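Local coordinates for protein agmatinase (Deinococcus radiodurans, PDB 1WOH) that probably hydrolyses agmatine to putrescine and urea, as a manganese-dependent member of the arginase (ureohydrolase) family, at residues 25-30 and 108-113; 29-34 and 78-83; 98-103 and 125-130; 138-143 and 222-227. All blocks are in the same frame, centred on the assembly; numbering follows the deposited sequence.

Overall arrangement
Following the chain from its N terminus, contacts 1 and 2 both begin around residues 25-34 and share A29 and D30. Contact 2 closes first, when 78-83 returns beside 29-34 to pair the edge strand 80-85 with strand 31-36. Contact 1 encloses that loop: 108-113, past helix 93-108, comes back to 25-30. Contact 3 crosses contact 1, since 98-103 lies inside the outer loop and 125-130 beyond it. It joins helix 93-108 to helix 124-128. Contact 4 follows in series, pairing strands 137-142 and 223-229 further across the same parallel sheet. L127 and L128 of contact 3 pack on Y225 of contact 4.

Contact 1 of 4, residues 25-30 and 108-113; sequences GDWQAD and RGRCRV
R110 lies over the indole of W27, its chain crossing that of W27 at about a right angle. CB sits above the six-membered ring, 3.7 Å from its centroid and almost on the ring normal, a CH-pi contact. It also touches W27 O. CG still lies against that carbonyl oxygen. CD then reaches the indole near its rim, 3.5 Å from W27 NE1, on the same face. NE makes a hydrogen bond of 2.7 Å to G25 O. This bond is fairly straight, at 161°, and lies in both the carbonyl plane and the guanidinium plane. The chain is extended from CG to NE, which lets it span the indole and arrive at G25. At the tip, R110 NH2 is 3.6 Å from G25 O, and NH1 turns back to Q106 O in the preceding helix. W27 NE1 is not spent on R110 but bonded to Q22 O.

The two segments are the loops that lead into neighbouring parallel strands, 31-36 and 114-118, of the central alpha/beta sheet. They already run roughly side by side here. A29 N donates to R110 O at 3.1 Å. Next along, D30 O accepts two amides. V113 N donates to it at 2.9 Å. R112 N comes from above the carbonyl plane at a bent 137°.

Beside this pair the side chains of D30 and R112 lie alongside each other, pointing the same way. Their salt bridge, D30 OD1 to R112 NH2 at 3.2 Å, is weak, and the hydrogen bond in it is strongly bent. F301 of helix 284-302 packs against both side chains.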
loop_
_atom_site.group_PDB
_atom_site.type_symbol
_atom_site.label_atom_id
_atom_site.label_comp_id
_atom_site.label_asym_id
_atom_site.label_seq_id
_atom_site.Cartn_x
_atom_site.Cartn_y
_atom_site.Cartn_z
ATOM N N GLY A 25 -39.947 3.236 1.836
ATOM C CA GLY A 25 -40.565 3.872 0.688
ATOM C C GLY A 25 -41.606 2.993 0.023
ATOM O O GLY A 25 -41.878 1.884 0.479
ATOM N N ASP A 26 -42.196 3.489 -1.060
ATOM C CA ASP A 26 -43.211 2.735 -1.780
ATOM C C ASP A 26 -42.600 1.985 -2.957
ATOM O O ASP A 26 -42.642 2.457 -4.092
ATOM C CB ASP A 26 -44.312 3.677 -2.276
ATOM C CG ASP A 26 -45.380 2.955 -3.078
ATOM O OD1 ASP A 26 -45.897 1.927 -2.594
ATOM O OD2 ASP A 26 -45.704 3.421 -4.190
ATOM N N TRP A 27 -42.030 0.816 -2.673
ATOM C CA TRP A 27 -41.409 -0.009 -3.703
ATOM C C TRP A 27 -41.520 -1.496 -3.390
ATOM O O TRP A 27 -41.831 -1.896 -2.266
ATOM C CB TRP A 27 -39.926 0.350 -3.864
ATOM C CG TRP A 27 -39.134 0.175 -2.601
ATOM C CD1 TRP A 27 -38.994 1.080 -1.592
ATOM C CD2 TRP A 27 -38.443 -1.011 -2.176
ATOM N NE1 TRP A 27 -38.263 0.535 -0.562
ATOM C CE2 TRP A 27 -37.914 -0.747 -0.893
ATOM C CE3 TRP A 27 -38.224 -2.269 -2.753
ATOM C CZ2 TRP A 27 -37.179 -1.698 -0.174
ATOM C CZ3 TRP A 27 -37.492 -3.216 -2.038
ATOM C CH2 TRP A 27 -36.980 -2.923 -0.761
ATOM N N GLN A 28 -41.268 -2.309 -4.407
ATOM C CA GLN A 28 -41.300 -3.758 -4.276
ATOM C C GLN A 28 -40.288 -4.341 -5.252
ATOM O O GLN A 28 -40.206 -3.909 -6.401
ATOM C CB GLN A 28 -42.697 -4.305 -4.588
ATOM C CG GLN A 28 -43.741 -4.016 -3.519
ATOM C CD GLN A 28 -45.130 -4.500 -3.909
ATOM O OE1 GLN A 28 -45.323 -5.675 -4.227
ATOM N NE2 GLN A 28 -46.104 -3.595 -3.885
ATOM N N ALA A 29 -39.504 -5.307 -4.788
ATOM C CA ALA A 29 -38.509 -5.946 -5.638
ATOM C C ALA A 29 -38.249 -7.353 -5.141
ATOM O O ALA A 29 -38.491 -7.663 -3.973
ATOM C CB ALA A 29 -37.222 -5.141 -5.639
ATOM N N ASP A 30 -37.761 -8.211 -6.025
ATOM C CA ASP A 30 -37.480 -9.585 -5.632
ATOM C C ASP A 30 -36.332 -9.621 -4.629
ATOM O O ASP A 30 -36.381 -10.357 -3.643
ATOM C CB ASP A 30 -37.122 -10.429 -6.858
ATOM C CG ASP A 30 -38.282 -10.566 -7.829
ATOM O OD1 ASP A 30 -39.422 -10.781 -7.363
ATOM O OD2 ASP A 30 -38.052 -10.467 -9.052
ATOM N N ARG A 108 -37.378 -6.049 4.505
ATOM C CA ARG A 108 -37.907 -7.400 4.377
ATOM C C ARG A 108 -39.342 -7.395 3.848
ATOM O O ARG A 108 -39.711 -8.219 3.008
ATOM C CB ARG A 108 -37.860 -8.108 5.730
ATOM C CG ARG A 108 -36.909 -9.284 5.768
ATOM C CD ARG A 108 -37.670 -10.580 5.968
ATOM N NE ARG A 108 -38.273 -10.642 7.290
ATOM C CZ ARG A 108 -39.122 -11.582 7.690
ATOM N NH1 ARG A 108 -39.483 -12.557 6.868
ATOM N NH2 ARG A 108 -39.608 -11.549 8.923
ATOM N N GLY A 109 -40.145 -6.454 4.333
ATOM C CA GLY A 109 -41.532 -6.380 3.914
ATOM C C GLY A 109 -41.778 -5.894 2.500
ATOM O O GLY A 109 -42.926 -5.838 2.054
ATOM N N ARG A 110 -40.717 -5.545 1.782
ATOM C CA ARG A 110 -40.877 -5.052 0.423
ATOM C C ARG A 110 -40.113 -5.868 -0.611
ATOM O O ARG A 110 -40.030 -5.480 -1.773
ATOM C CB ARG A 110 -40.450 -3.583 0.352
ATOM C CG ARG A 110 -41.323 -2.642 1.186
ATOM C CD ARG A 110 -40.690 -1.269 1.292
ATOM N NE ARG A 110 -41.536 -0.289 1.980
ATOM C CZ ARG A 110 -41.903 -0.363 3.256
ATOM N NH1 ARG A 110 -41.508 -1.375 4.015
ATOM N NH2 ARG A 110 -42.677 0.586 3.774
ATOM N N CYS A 111 -39.551 -6.996 -0.195
ATOM C CA CYS A 111 -38.822 -7.842 -1.130
ATOM C C CYS A 111 -38.961 -9.302 -0.744
ATOM O O CYS A 111 -39.498 -9.629 0.313
ATOM C CB CYS A 111 -37.338 -7.459 -1.171
ATOM S SG CYS A 111 -36.381 -7.927 0.299
ATOM N N ARG A 112 -38.482 -10.185 -1.610
ATOM C CA ARG A 112 -38.552 -11.609 -1.325
ATOM C C ARG A 112 -37.315 -12.027 -0.541
ATOM O O ARG A 112 -37.420 -12.651 0.512
ATOM C CB ARG A 112 -38.654 -12.407 -2.625
ATOM C CG ARG A 112 -38.710 -13.914 -2.425
ATOM C CD ARG A 112 -39.636 -14.561 -3.445
ATOM N NE ARG A 112 -39.387 -14.074 -4.799
ATOM C CZ ARG A 112 -40.072 -14.458 -5.870
ATOM N NH1 ARG A 112 -41.056 -15.339 -5.750
ATOM N NH2 ARG A 112 -39.776 -13.959 -7.063
ATOM N N VAL A 113 -36.145 -11.670 -1.053
ATOM C CA VAL A 113 -34.899 -12.015 -0.390
ATOM C C VAL A 113 -34.068 -10.776 -0.107
ATOM O O VAL A 113 -33.576 -10.117 -1.025
ATOM C CB VAL A 113 -34.042 -12.974 -1.235
ATOM C CG1 VAL A 113 -32.803 -13.388 -0.438
ATOM C CG2 VAL A 113 -34.857 -14.200 -1.638
#

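Contact 2 of 4, residues 29-34 and 78-83; sequences ADVAAL and VTFADA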
loop_
_atom_site.group_PDB
_atom_site.type_symbol
_atom_site.label_atom_id
_atom_site.label_comp_id
_atom_site.label_asym_id
_atom_site.label_seq_id
_atom_site.Cartn_x
_atom_site.Cartn_y
_atom_site.Cartn_z
ATOM N N ALA A 29 -39.504 -5.307 -4.788
ATOM C CA ALA A 29 -38.509 -5.946 -5.638
ATOM C C ALA A 29 -38.249 -7.353 -5.141
ATOM O O ALA A 29 -38.491 -7.663 -3.973
ATOM C CB ALA A 29 -37.222 -5.141 -5.639
ATOM N N ASP A 30 -37.761 -8.211 -6.025
ATOM C CA ASP A 30 -37.480 -9.585 -5.632
ATOM C C ASP A 30 -36.332 -9.621 -4.629
ATOM O O ASP A 30 -36.381 -10.357 -3.643
ATOM C CB ASP A 30 -37.122 -10.429 -6.858
ATOM C CG ASP A 30 -38.282 -10.566 -7.829
ATOM O OD1 ASP A 30 -39.422 -10.781 -7.363
ATOM O OD2 ASP A 30 -38.052 -10.467 -9.052
ATOM N N VAL A 31 -35.313 -8.810 -4.893
ATOM C CA VAL A 31 -34.119 -8.728 -4.050
ATOM C C VAL A 31 -33.840 -7.279 -3.664
ATOM O O VAL A 31 -33.896 -6.389 -4.509
ATOM C CB VAL A 31 -32.876 -9.264 -4.807
ATOM C CG1 VAL A 31 -31.629 -9.174 -3.920
ATOM C CG2 VAL A 31 -33.111 -10.689 -5.246
ATOM N N ALA A 32 -33.527 -7.044 -2.389
ATOM C CA ALA A 32 -33.229 -5.695 -1.923
ATOM C C ALA A 32 -32.009 -5.734 -1.015
ATOM O O ALA A 32 -31.938 -6.541 -0.092
ATOM C CB ALA A 32 -34.425 -5.106 -1.166
ATOM N N ALA A 33 -31.047 -4.870 -1.296
ATOM C CA ALA A 33 -29.828 -4.805 -0.500
ATOM C C ALA A 33 -29.930 -3.673 0.517
ATOM O O ALA A 33 -30.504 -2.624 0.234
ATOM C CB ALA A 33 -28.629 -4.574 -1.415
ATOM N N LEU A 34 -29.373 -3.898 1.706
ATOM C CA LEU A 34 -29.370 -2.894 2.761
ATOM C C LEU A 34 -28.011 -2.991 3.424
ATOM O O LEU A 34 -27.577 -4.086 3.804
ATOM C CB LEU A 34 -30.466 -3.175 3.799
ATOM C CG LEU A 34 -30.456 -2.202 4.991
ATOM C CD1 LEU A 34 -30.918 -0.836 4.528
ATOM C CD2 LEU A 34 -31.357 -2.717 6.096
ATOM N N VAL A 78 -35.531 -11.151 -12.575
ATOM C CA VAL A 78 -35.499 -10.953 -11.129
ATOM C C VAL A 78 -35.148 -9.494 -10.862
ATOM O O VAL A 78 -34.093 -9.013 -11.278
ATOM C CB VAL A 78 -34.464 -11.881 -10.459
ATOM C CG1 VAL A 78 -34.442 -11.643 -8.950
ATOM C CG2 VAL A 78 -34.817 -13.334 -10.748
ATOM N N THR A 79 -36.042 -8.787 -10.178
ATOM C CA THR A 79 -35.829 -7.374 -9.891
ATOM C C THR A 79 -34.998 -7.128 -8.633
ATOM O O THR A 79 -35.117 -7.856 -7.641
ATOM C CB THR A 79 -37.175 -6.625 -9.752
ATOM O OG1 THR A 79 -37.915 -7.153 -8.645
ATOM C CG2 THR A 79 -38.002 -6.787 -11.022
ATOM N N PHE A 80 -34.168 -6.089 -8.699
ATOM C CA PHE A 80 -33.287 -5.687 -7.600
ATOM C C PHE A 80 -33.530 -4.243 -7.167
ATOM O O PHE A 80 -34.026 -3.419 -7.935
ATOM C CB PHE A 80 -31.812 -5.803 -8.018
ATOM C CG PHE A 80 -31.285 -7.205 -8.036
ATOM C CD1 PHE A 80 -31.704 -8.117 -8.999
ATOM C CD2 PHE A 80 -30.358 -7.614 -7.081
ATOM C CE1 PHE A 80 -31.205 -9.422 -9.010
ATOM C CE2 PHE A 80 -29.849 -8.915 -7.079
ATOM C CZ PHE A 80 -30.274 -9.822 -8.045
ATOM N N ALA A 81 -33.162 -3.939 -5.929
ATOM C CA ALA A 81 -33.288 -2.592 -5.393
ATOM C C ALA A 81 -32.192 -2.414 -4.340
ATOM O O ALA A 81 -31.764 -3.382 -3.722
ATOM C CB ALA A 81 -34.663 -2.394 -4.757
ATOM N N ASP A 82 -31.733 -1.183 -4.152
ATOM C CA ASP A 82 -30.714 -0.905 -3.141
ATOM C C ASP A 82 -31.357 0.080 -2.173
ATOM O O ASP A 82 -31.577 1.238 -2.523
ATOM C CB ASP A 82 -29.465 -0.274 -3.779
ATOM C CG ASP A 82 -28.319 -0.130 -2.792
ATOM O OD1 ASP A 82 -28.602 0.056 -1.590
ATOM O OD2 ASP A 82 -27.142 -0.194 -3.210
ATOM N N ALA A 83 -31.671 -0.380 -0.963
ATOM C CA ALA A 83 -32.314 0.479 0.032
ATOM C C ALA A 83 -31.327 1.374 0.778
ATOM O O ALA A 83 -31.684 2.012 1.772
ATOM C CB ALA A 83 -33.100 -0.367 1.023
#
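T79 turns OG1 between its own backbone N and carbonyl carbon (chi1 63°), and D30 places CG beside its backbone N (chi1 -65°). These torsions bring the hydroxyl and the carboxylate together, with the side chains crossing at about a right angle. D30 N donates to T79 OG1 at 2.8 Å. In return T79 N donates to D30 OD2 at 2.9 Å, meeting that oxygen on its anti side and somewhat out of the carboxylate plane. The hydroxyl adds a weak bond of 3.3 Å from T79 OG1 to D30 OD2. D30 is thus held through both its amide and its carboxylate.

Beyond this corner the chains pair as parallel strands, 31-36 against 80-85, at one edge of the eight-stranded sheet of the arginase fold. V31 N bonds T79 O, A33 N bonds A81 O, and A83 N bonds A33 O. The A81 N to V31 O bond is weak because it is bent.

V31 and F80 point the same way from one face of the sheet. V31 CB stands over the F80 ring, 3.9 Å from its centroid, and V31 CG1 touches F80 CE2 at 3.6 Å. M294 and L297 of helix 284-302 also pack on F80. On the face that carries A32 and A81, A81 CB is met by CB of A29, from before the corner, at 3.9 Å. V107 of helix 93-108 packs on A32 and A83.

Contact 3 of 4, residues 98-103 and 125-130; sequences DRITEA and YPLLRA
The guanidinium of R129 meets T101 and D98 with its edge. T101 OG1 lies in its plane and is gripped side-on by two nitrogens, R129 NE at 2.9 Å and R129 NH2 at 3.1 Å. The D98 carboxylate is turned only 15° from the guanidinium plane. R129 NH2 donates to D98 OD1 at 3.1 Å on its anti lone pair, completing a salt bridge. A water, also at the guanidinium edge, donates to D98 OD1 and accepts from R129 NH1.

T101 OG1 accepts both arginine bonds and donates to P126 O at 2.7 Å. It also bonds H97 O, so two carbonyls share its one proton. The threonine puts OG1 beside its own backbone N (chi1 -61°), where it faces P126 O and the R129 side chain. An alanine in place of R129 would probably leave D98 without its charge partner and T101 OG1 without two of its donors.

Deeper in, I100 CG2 touches P126 CG at 3.8 Å and presses on L127 CD1 at 3.3 Å, tighter than usual.

Helix 93-108 thereby rests on the short helix 124-128, beside the parallel sheet of the arginase alpha/beta fold. A130 packs back on A104 and R105, and its O accepts from R108. I100 also reaches V36 of strand 31-36, and L128 turns the other way onto F163 and A166 of helix 162-169.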
loop_
_atom_site.group_PDB
_atom_site.type_symbol
_atom_site.label_atom_id
_atom_site.label_comp_id
_atom_site.label_asym_id
_atom_site.label_seq_id
_atom_site.Cartn_x
_atom_site.Cartn_y
_atom_site.Cartn_z
ATOM N N ASP A 98 -31.311 -0.857 17.265
ATOM C CA ASP A 98 -32.716 -0.594 17.001
ATOM C C ASP A 98 -32.928 -0.077 15.587
ATOM O O ASP A 98 -33.888 -0.456 14.924
ATOM C CB ASP A 98 -33.281 0.393 18.028
ATOM C CG ASP A 98 -33.304 -0.187 19.436
ATOM O OD1 ASP A 98 -33.253 -1.430 19.574
ATOM O OD2 ASP A 98 -33.386 0.594 20.407
ATOM N N ARG A 99 -32.028 0.773 15.112
ATOM C CA ARG A 99 -32.164 1.304 13.763
ATOM C C ARG A 99 -31.956 0.226 12.705
ATOM O O ARG A 99 -32.630 0.226 11.672
ATOM C CB ARG A 99 -31.196 2.460 13.542
ATOM C CG ARG A 99 -31.615 3.705 14.292
ATOM C CD ARG A 99 -30.902 4.925 13.780
ATOM N NE ARG A 99 -31.178 6.094 14.610
ATOM C CZ ARG A 99 -30.398 7.166 14.644
ATOM N NH1 ARG A 99 -29.303 7.205 13.895
ATOM N NH2 ARG A 99 -30.698 8.186 15.433
ATOM N N ILE A 100 -31.033 -0.691 12.968
ATOM C CA ILE A 100 -30.750 -1.787 12.043
ATOM C C ILE A 100 -31.961 -2.718 11.929
ATOM O O ILE A 100 -32.356 -3.113 10.830
ATOM C CB ILE A 100 -29.517 -2.595 12.514
ATOM C CG1 ILE A 100 -28.269 -1.707 12.437
ATOM C CG2 ILE A 100 -29.336 -3.837 11.653
ATOM C CD1 ILE A 100 -27.057 -2.264 13.160
ATOM N N THR A 101 -32.550 -3.067 13.071
ATOM C CA THR A 101 -33.720 -3.936 13.080
ATOM C C THR A 101 -34.906 -3.296 12.361
ATOM O O THR A 101 -35.610 -3.958 11.590
ATOM C CB THR A 101 -34.158 -4.277 14.517
ATOM O OG1 THR A 101 -33.094 -4.965 15.188
ATOM C CG2 THR A 101 -35.409 -5.166 14.499
ATOM N N GLU A 102 -35.125 -2.009 12.612
ATOM C CA GLU A 102 -36.236 -1.303 11.986
ATOM C C GLU A 102 -36.066 -1.236 10.473
ATOM O O GLU A 102 -37.003 -1.514 9.727
ATOM C CB GLU A 102 -36.372 0.110 12.566
ATOM C CG GLU A 102 -37.470 0.954 11.913
ATOM C CD GLU A 102 -38.851 0.307 11.981
ATOM O OE1 GLU A 102 -39.798 0.859 11.378
ATOM O OE2 GLU A 102 -38.996 -0.748 12.635
ATOM N N ALA A 103 -34.870 -0.874 10.019
ATOM C CA ALA A 103 -34.612 -0.786 8.591
ATOM C C ALA A 103 -34.740 -2.161 7.943
ATOM O O ALA A 103 -35.292 -2.287 6.853
ATOM C CB ALA A 103 -33.222 -0.209 8.339
ATOM N N TYR A 125 -27.075 -9.833 14.759
ATOM C CA TYR A 125 -28.060 -9.863 15.834
ATOM C C TYR A 125 -29.260 -8.962 15.524
ATOM O O TYR A 125 -30.387 -9.449 15.426
ATOM C CB TYR A 125 -27.406 -9.483 17.172
ATOM C CG TYR A 125 -28.392 -9.100 18.261
ATOM C CD1 TYR A 125 -29.546 -9.853 18.483
ATOM C CD2 TYR A 125 -28.170 -7.978 19.063
ATOM C CE1 TYR A 125 -30.463 -9.496 19.480
ATOM C CE2 TYR A 125 -29.080 -7.611 20.067
ATOM C CZ TYR A 125 -30.222 -8.374 20.265
ATOM O OH TYR A 125 -31.135 -8.011 21.233
ATOM N N PRO A 126 -29.044 -7.643 15.353
ATOM C CA PRO A 126 -30.195 -6.785 15.056
ATOM C C PRO A 126 -30.888 -7.115 13.736
ATOM O O PRO A 126 -32.091 -6.901 13.588
ATOM C CB PRO A 126 -29.606 -5.373 15.097
ATOM C CG PRO A 126 -28.158 -5.579 14.772
ATOM C CD PRO A 126 -27.820 -6.840 15.533
ATOM N N LEU A 127 -30.127 -7.640 12.779
ATOM C CA LEU A 127 -30.690 -8.036 11.490
ATOM C C LEU A 127 -31.686 -9.172 11.739
ATOM O O LEU A 127 -32.829 -9.138 11.272
ATOM C CB LEU A 127 -29.573 -8.537 10.565
ATOM C CG LEU A 127 -29.113 -7.750 9.338
ATOM C CD1 LEU A 127 -29.492 -6.295 9.429
ATOM C CD2 LEU A 127 -27.602 -7.933 9.188
ATOM N N LEU A 128 -31.246 -10.181 12.483
ATOM C CA LEU A 128 -32.099 -11.328 12.770
ATOM C C LEU A 128 -33.364 -10.974 13.539
ATOM O O LEU A 128 -34.390 -11.630 13.366
ATOM C CB LEU A 128 -31.305 -12.407 13.513
ATOM C CG LEU A 128 -30.407 -13.243 12.593
ATOM C CD1 LEU A 128 -29.438 -14.099 13.403
ATOM C CD2 LEU A 128 -31.304 -14.126 11.710
ATOM N N ARG A 129 -33.312 -9.935 14.371
ATOM C CA ARG A 129 -34.504 -9.556 15.125
ATOM C C ARG A 129 -35.663 -9.222 14.190
ATOM O O ARG A 129 -36.827 -9.257 14.595
ATOM C CB ARG A 129 -34.226 -8.357 16.038
ATOM C CG ARG A 129 -33.270 -8.645 17.183
ATOM C CD ARG A 129 -33.343 -7.569 18.276
ATOM N NE ARG A 129 -33.030 -6.230 17.784
ATOM C CZ ARG A 129 -32.842 -5.174 18.572
ATOM N NH1 ARG A 129 -32.935 -5.303 19.891
ATOM N NH2 ARG A 129 -32.561 -3.989 18.049
ATOM N N ALA A 130 -35.348 -8.904 12.939
ATOM C CA ALA A 130 -36.382 -8.563 11.972
ATOM C C ALA A 130 -37.094 -9.792 11.410
ATOM O O ALA A 130 -38.020 -9.660 10.610
ATOM C CB ALA A 130 -35.783 -7.749 10.837
HETATM O O HOH W 1 -32.085 -2.925 21.392
#

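Contact 4 of 4, residues 138-143 and 222-227; sequences HVVQLD and QNVYFS
H138, V140 and S227 lie along two parallel strands, 137-142 and 223-229, in the middle of the arginase alpha/beta sheet. The bent side chain of Q222 lies over one face of the H138 imidazole. Q222 CG stands over the ring centre, 3.8 Å from the centroid, in a CH-pi contact. The Q222 amide carries on over the ring, turned 30° from its plane. Q222 NE2 is near H138 NE2, at an angle too poor for a hydrogen bond. H175 of the next strand also meets the H138 ring. An alanine instead of H138 would probably leave Q222 without the ring it packs on and its side chain able to turn.

The H138 backbone starts the ladder: N bonds N223 O, and O accepts from Y225 N.

On the same face, V140 CG2 (CG1 anti to the backbone N, chi1 169°) touches V224 CG1 at 3.6 Å. V140 CB meets the edge of the F226 ring, 3.7 Å from F226 CD2. V140 N bonds Y225 O, and V140 O takes S227 N.

S227 is on the opposite face, and its O accepts from L142 N. Its OG bonds D271 and the manganese ligand H121. D143, just past the strand, is a ligand of both manganese ions, which are absent from this chain. Q141 OE1 bonds T178 OG1. Q141 NE2 donates to D143 OD2 at 3.0 Å, from above the carboxylate.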
loop_
_atom_site.group_PDB
_atom_site.type_symbol
_atom_site.label_atom_id
_atom_site.label_comp_id
_atom_site.label_asym_id
_atom_site.label_seq_id
_atom_site.Cartn_x
_atom_site.Cartn_y
_atom_site.Cartn_z
ATOM N N HIS A 138 -34.044 -21.211 10.843
ATOM C CA HIS A 138 -32.764 -21.902 10.873
ATOM C C HIS A 138 -31.718 -20.963 10.292
ATOM O O HIS A 138 -32.014 -20.192 9.384
ATOM C CB HIS A 138 -32.786 -23.162 10.003
ATOM C CG HIS A 138 -33.512 -24.318 10.615
ATOM N ND1 HIS A 138 -32.923 -25.551 10.795
ATOM C CD2 HIS A 138 -34.781 -24.435 11.068
ATOM C CE1 HIS A 138 -33.801 -26.379 11.336
ATOM N NE2 HIS A 138 -34.934 -25.726 11.512
ATOM N N VAL A 139 -30.507 -21.009 10.829
ATOM C CA VAL A 139 -29.432 -20.187 10.290
ATOM C C VAL A 139 -28.317 -21.094 9.814
ATOM O O VAL A 139 -27.915 -22.023 10.521
ATOM C CB VAL A 139 -28.823 -19.217 11.338
ATOM C CG1 VAL A 139 -27.547 -18.558 10.764
ATOM C CG2 VAL A 139 -29.829 -18.146 11.702
ATOM N N VAL A 140 -27.852 -20.850 8.589
ATOM C CA VAL A 140 -26.730 -21.595 8.030
ATOM C C VAL A 140 -25.626 -20.547 8.058
ATOM O O VAL A 140 -25.689 -19.540 7.359
ATOM C CB VAL A 140 -26.995 -22.065 6.582
ATOM C CG1 VAL A 140 -25.699 -22.584 5.966
ATOM C CG2 VAL A 140 -28.037 -23.185 6.586
ATOM N N GLN A 141 -24.628 -20.801 8.891
ATOM C CA GLN A 141 -23.529 -19.873 9.109
ATOM C C GLN A 141 -22.168 -20.351 8.605
ATOM O O GLN A 141 -21.686 -21.408 9.024
ATOM C CB GLN A 141 -23.471 -19.595 10.626
ATOM C CG GLN A 141 -22.200 -18.970 11.158
ATOM C CD GLN A 141 -22.113 -19.036 12.684
ATOM O OE1 GLN A 141 -22.931 -19.691 13.342
ATOM N NE2 GLN A 141 -21.108 -18.371 13.250
ATOM N N LEU A 142 -21.560 -19.586 7.696
ATOM C CA LEU A 142 -20.220 -19.915 7.195
ATOM C C LEU A 142 -19.338 -19.026 8.062
ATOM O O LEU A 142 -19.545 -17.816 8.115
ATOM C CB LEU A 142 -20.060 -19.540 5.722
ATOM C CG LEU A 142 -20.887 -20.329 4.700
ATOM C CD1 LEU A 142 -20.418 -19.962 3.309
ATOM C CD2 LEU A 142 -20.718 -21.820 4.914
ATOM N N ASP A 143 -18.348 -19.604 8.724
ATOM C CA ASP A 143 -17.561 -18.800 9.654
ATOM C C ASP A 143 -16.383 -19.594 10.192
ATOM O O ASP A 143 -16.468 -20.816 10.347
ATOM C CB ASP A 143 -18.486 -18.442 10.831
ATOM C CG ASP A 143 -18.104 -17.163 11.538
ATOM O OD1 ASP A 143 -16.905 -16.825 11.590
ATOM O OD2 ASP A 143 -19.028 -16.504 12.072
ATOM N N GLN A 222 -36.580 -26.235 5.406
ATOM C CA GLN A 222 -36.655 -25.239 6.473
ATOM C C GLN A 222 -36.616 -23.803 5.963
ATOM O O GLN A 222 -36.344 -23.555 4.792
ATOM C CB GLN A 222 -35.474 -25.440 7.430
ATOM C CG GLN A 222 -35.308 -26.858 7.918
ATOM C CD GLN A 222 -36.305 -27.220 9.000
ATOM O OE1 GLN A 222 -37.391 -26.645 9.081
ATOM N NE2 GLN A 222 -35.944 -28.183 9.833
ATOM N N ASN A 223 -36.912 -22.857 6.852
ATOM C CA ASN A 223 -36.828 -21.444 6.513
ATOM C C ASN A 223 -35.400 -21.140 6.934
ATOM O O ASN A 223 -35.067 -21.233 8.116
ATOM C CB ASN A 223 -37.800 -20.611 7.342
ATOM C CG ASN A 223 -39.233 -20.807 6.915
ATOM O OD1 ASN A 223 -39.540 -20.776 5.722
ATOM N ND2 ASN A 223 -40.124 -20.996 7.884
ATOM N N VAL A 224 -34.563 -20.791 5.968
ATOM C CA VAL A 224 -33.158 -20.538 6.246
ATOM C C VAL A 224 -32.652 -19.123 5.991
ATOM O O VAL A 224 -32.980 -18.491 4.987
ATOM C CB VAL A 224 -32.280 -21.529 5.435
ATOM C CG1 VAL A 224 -30.792 -21.163 5.560
ATOM C CG2 VAL A 224 -32.523 -22.947 5.927
ATOM N N TYR A 225 -31.852 -18.638 6.936
ATOM C CA TYR A 225 -31.211 -17.335 6.843
ATOM C C TYR A 225 -29.738 -17.699 6.685
ATOM O O TYR A 225 -29.213 -18.508 7.457
ATOM C CB TYR A 225 -31.408 -16.555 8.143
ATOM C CG TYR A 225 -30.680 -15.230 8.210
ATOM C CD1 TYR A 225 -31.344 -14.030 7.943
ATOM C CD2 TYR A 225 -29.339 -15.172 8.589
ATOM C CE1 TYR A 225 -30.692 -12.801 8.061
ATOM C CE2 TYR A 225 -28.676 -13.952 8.707
ATOM C CZ TYR A 225 -29.356 -12.775 8.447
ATOM O OH TYR A 225 -28.707 -11.572 8.593
ATOM N N PHE A 226 -29.086 -17.134 5.673
ATOM C CA PHE A 226 -27.666 -17.391 5.418
ATOM C C PHE A 226 -26.831 -16.278 6.033
ATOM O O PHE A 226 -27.086 -15.104 5.777
ATOM C CB PHE A 226 -27.369 -17.382 3.910
ATOM C CG PHE A 226 -27.834 -18.603 3.168
ATOM C CD1 PHE A 226 -28.490 -18.469 1.949
ATOM C CD2 PHE A 226 -27.565 -19.877 3.645
ATOM C CE1 PHE A 226 -28.868 -19.589 1.208
ATOM C CE2 PHE A 226 -27.938 -21.007 2.916
ATOM C CZ PHE A 226 -28.591 -20.862 1.693
ATOM N N SER A 227 -25.844 -16.638 6.850
ATOM C CA SER A 227 -24.945 -15.635 7.404
ATOM C C SER A 227 -23.562 -16.024 6.917
ATOM O O SER A 227 -23.045 -17.077 7.282
ATOM C CB SER A 227 -24.955 -15.617 8.933
ATOM O OG SER A 227 -24.023 -14.648 9.395
#